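Local coordinates for cupin 2 conserved barrel domain protein (Desulfovibrio desulfuricans subsp. desulfuricans str. G20, PDB 2Q30) that is of unknown function but adopts the RmlC-like cupin fold, a double-stranded beta-helix, and assembles as a pair of identical subunits, at residues A[36-41]-A[100-105]. Residues are numbered along the deposited sequence; the frame is centred on the assembly and turned at random.
Sequences VSFTFK and MKVLVT
Strands 36-40 and 100-105 of the cupin double-stranded beta-helix pair antiparallel in the five-stranded sheet, between strands 23-29 and 56-63. Val36 with Val104, Phe38 with Val102 and Phe40 with Met100 are the hydrogen-bonded pairs, each closed by two bonds; Phe40 N reaches Met100 O at 2.7 Å, almost straight (169°). The side chains of these pairs share one face, and some of them meet Ile59, Leu57 and Val94 as well. Val102 CG2 stands at the edge of the Phe40 ring, in its plane, 3.9 Å from Phe40 CE2, and also touches Phe38 CB. Phe38 turns its own ring edge to the next valine, CE1 lying 3.6 Å from Val104 CG2. CB and CG of selenomethionine Met100 run out extended (chi1 -167°, chi2 -166°) and carry SE to 5.2 Å from the centroid of the Phe40 ring, oblique to it, a Met-aromatic contact. Across the other face Lys101 is extended all along its chain and passes beside Thr39 and Ser37, with CD 3.4 Å from Thr39 OG1. Its ammonium binds Leu11 O and donates to two waters: one bridges to Thr39 OG1, the other lies 2.9 Å from Lys101 NZ and donates to Ser37 OG at 2.7 Å.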
loop_
_atom_site.group_PDB
_atom_site.type_symbol
_atom_site.label_atom_id
_atom_site.label_comp_id
_atom_site.label_asym_id
_atom_site.label_seq_id
_atom_site.Cartn_x
_atom_site.Cartn_y
_atom_site.Cartn_z
ATOM N N VAL A 36 -0.599 2.240 8.954
ATOM C CA VAL A 36 -0.537 1.204 9.982
ATOM C C VAL A 36 -0.699 -0.180 9.373
ATOM O O VAL A 36 -1.436 -0.361 8.386
ATOM C CB VAL A 36 -1.635 1.424 11.063
ATOM C CG1 VAL A 36 -1.273 2.598 11.934
ATOM C CG2 VAL A 36 -3.017 1.609 10.418
ATOM N N SER A 37 -0.002 -1.148 9.953
ATOM C CA SER A 37 -0.061 -2.515 9.504
ATOM C C SER A 37 -0.853 -3.320 10.514
ATOM O O SER A 37 -0.933 -2.947 11.693
ATOM C CB SER A 37 1.321 -3.124 9.305
ATOM O OG SER A 37 2.025 -3.259 10.506
ATOM N N PHE A 38 -1.445 -4.407 10.017
ATOM C CA PHE A 38 -2.179 -5.386 10.834
ATOM C C PHE A 38 -1.673 -6.757 10.423
ATOM O O PHE A 38 -1.643 -7.063 9.232
ATOM C CB PHE A 38 -3.667 -5.259 10.650
ATOM C CG PHE A 38 -4.225 -3.942 11.095
ATOM C CD1 PHE A 38 -4.306 -2.869 10.221
ATOM C CD2 PHE A 38 -4.710 -3.779 12.402
ATOM C CE1 PHE A 38 -4.847 -1.646 10.648
ATOM C CE2 PHE A 38 -5.232 -2.576 12.828
ATOM C CZ PHE A 38 -5.319 -1.508 11.953
ATOM N N THR A 39 -1.190 -7.536 11.393
ATOM C CA THR A 39 -0.634 -8.867 11.132
ATOM C C THR A 39 -1.543 -9.861 11.847
ATOM O O THR A 39 -1.816 -9.726 13.047
ATOM C CB THR A 39 0.804 -9.005 11.598
ATOM O OG1 THR A 39 1.578 -7.888 11.093
ATOM C CG2 THR A 39 1.383 -10.339 11.117
ATOM N N PHE A 40 -2.005 -10.834 11.084
ATOM C CA PHE A 40 -2.963 -11.801 11.535
ATOM C C PHE A 40 -2.453 -13.205 11.396
ATOM O O PHE A 40 -1.812 -13.538 10.399
ATOM C CB PHE A 40 -4.193 -11.748 10.623
ATOM C CG PHE A 40 -4.806 -10.392 10.476
ATOM C CD1 PHE A 40 -5.775 -9.959 11.356
ATOM C CD2 PHE A 40 -4.437 -9.553 9.420
ATOM C CE1 PHE A 40 -6.375 -8.704 11.206
ATOM C CE2 PHE A 40 -5.035 -8.301 9.264
ATOM C CZ PHE A 40 -6.011 -7.890 10.161
ATOM N N LYS A 41 -2.761 -14.020 12.402
ATOM C CA LYS A 41 -2.656 -15.461 12.280
ATOM C C LYS A 41 -3.945 -15.831 11.557
ATOM O O LYS A 41 -4.937 -15.078 11.611
ATOM C CB LYS A 41 -2.594 -16.189 13.627
ATOM C CG LYS A 41 -1.297 -16.019 14.427
ATOM C CD LYS A 41 -0.043 -16.564 13.711
ATOM C CE LYS A 41 -0.005 -18.070 13.465
ATOM N NZ LYS A 41 1.190 -18.427 12.598
HETATM N N MSE A 100 -1.618 -13.531 7.564
HETATM C CA MSE A 100 -1.775 -12.409 6.662
HETATM C C MSE A 100 -1.279 -11.115 7.245
HETATM O O MSE A 100 -1.396 -10.881 8.453
HETATM C CB MSE A 100 -3.266 -12.269 6.392
HETATM C CG MSE A 100 -3.670 -11.369 5.260
HETATM SE SE MSE A 100 -5.564 -11.005 5.416
HETATM C CE MSE A 100 -5.497 -9.542 6.543
ATOM N N LYS A 101 -0.718 -10.275 6.381
ATOM C CA LYS A 101 -0.348 -8.927 6.770
ATOM C C LYS A 101 -0.908 -7.950 5.746
ATOM O O LYS A 101 -0.837 -8.183 4.519
ATOM C CB LYS A 101 1.147 -8.761 6.980
ATOM C CG LYS A 101 1.529 -7.456 7.633
ATOM C CD LYS A 101 3.003 -7.412 7.996
ATOM C CE LYS A 101 3.414 -6.116 8.714
ATOM N NZ LYS A 101 4.840 -6.216 9.214
ATOM N N VAL A 102 -1.476 -6.864 6.268
ATOM C CA VAL A 102 -2.009 -5.777 5.451
ATOM C C VAL A 102 -1.445 -4.439 5.896
ATOM O O VAL A 102 -1.018 -4.304 7.028
ATOM C CB VAL A 102 -3.571 -5.725 5.462
ATOM C CG1 VAL A 102 -4.133 -7.052 4.958
ATOM C CG2 VAL A 102 -4.116 -5.356 6.839
ATOM N N LEU A 103 -1.455 -3.477 4.974
ATOM C CA LEU A 103 -1.017 -2.113 5.229
ATOM C C LEU A 103 -2.191 -1.207 4.970
ATOM O O LEU A 103 -2.808 -1.283 3.922
ATOM C CB LEU A 103 0.128 -1.732 4.296
ATOM C CG LEU A 103 0.820 -0.402 4.643
ATOM C CD1 LEU A 103 1.433 -0.424 6.056
ATOM C CD2 LEU A 103 1.909 -0.128 3.595
ATOM N N VAL A 104 -2.475 -0.337 5.923
ATOM C CA VAL A 104 -3.571 0.591 5.822
ATOM C C VAL A 104 -3.003 1.987 5.769
ATOM O O VAL A 104 -2.203 2.316 6.607
ATOM C CB VAL A 104 -4.519 0.451 7.040
ATOM C CG1 VAL A 104 -5.713 1.464 6.933
ATOM C CG2 VAL A 104 -5.005 -0.979 7.144
ATOM N N THR A 105 -3.433 2.781 4.787
ATOM C CA THR A 105 -3.079 4.193 4.619
ATOM C C THR A 105 -4.392 4.967 4.693
ATOM O O THR A 105 -5.326 4.673 3.948
ATOM C CB THR A 105 -2.361 4.480 3.286
ATOM O OG1 THR A 105 -1.176 3.666 3.240
ATOM C CG2 THR A 105 -1.972 5.973 3.208
HETATM O O HOH W 1 4.735 -3.580 10.315
HETATM O O HOH W 2 4.249 -7.613 11.616
#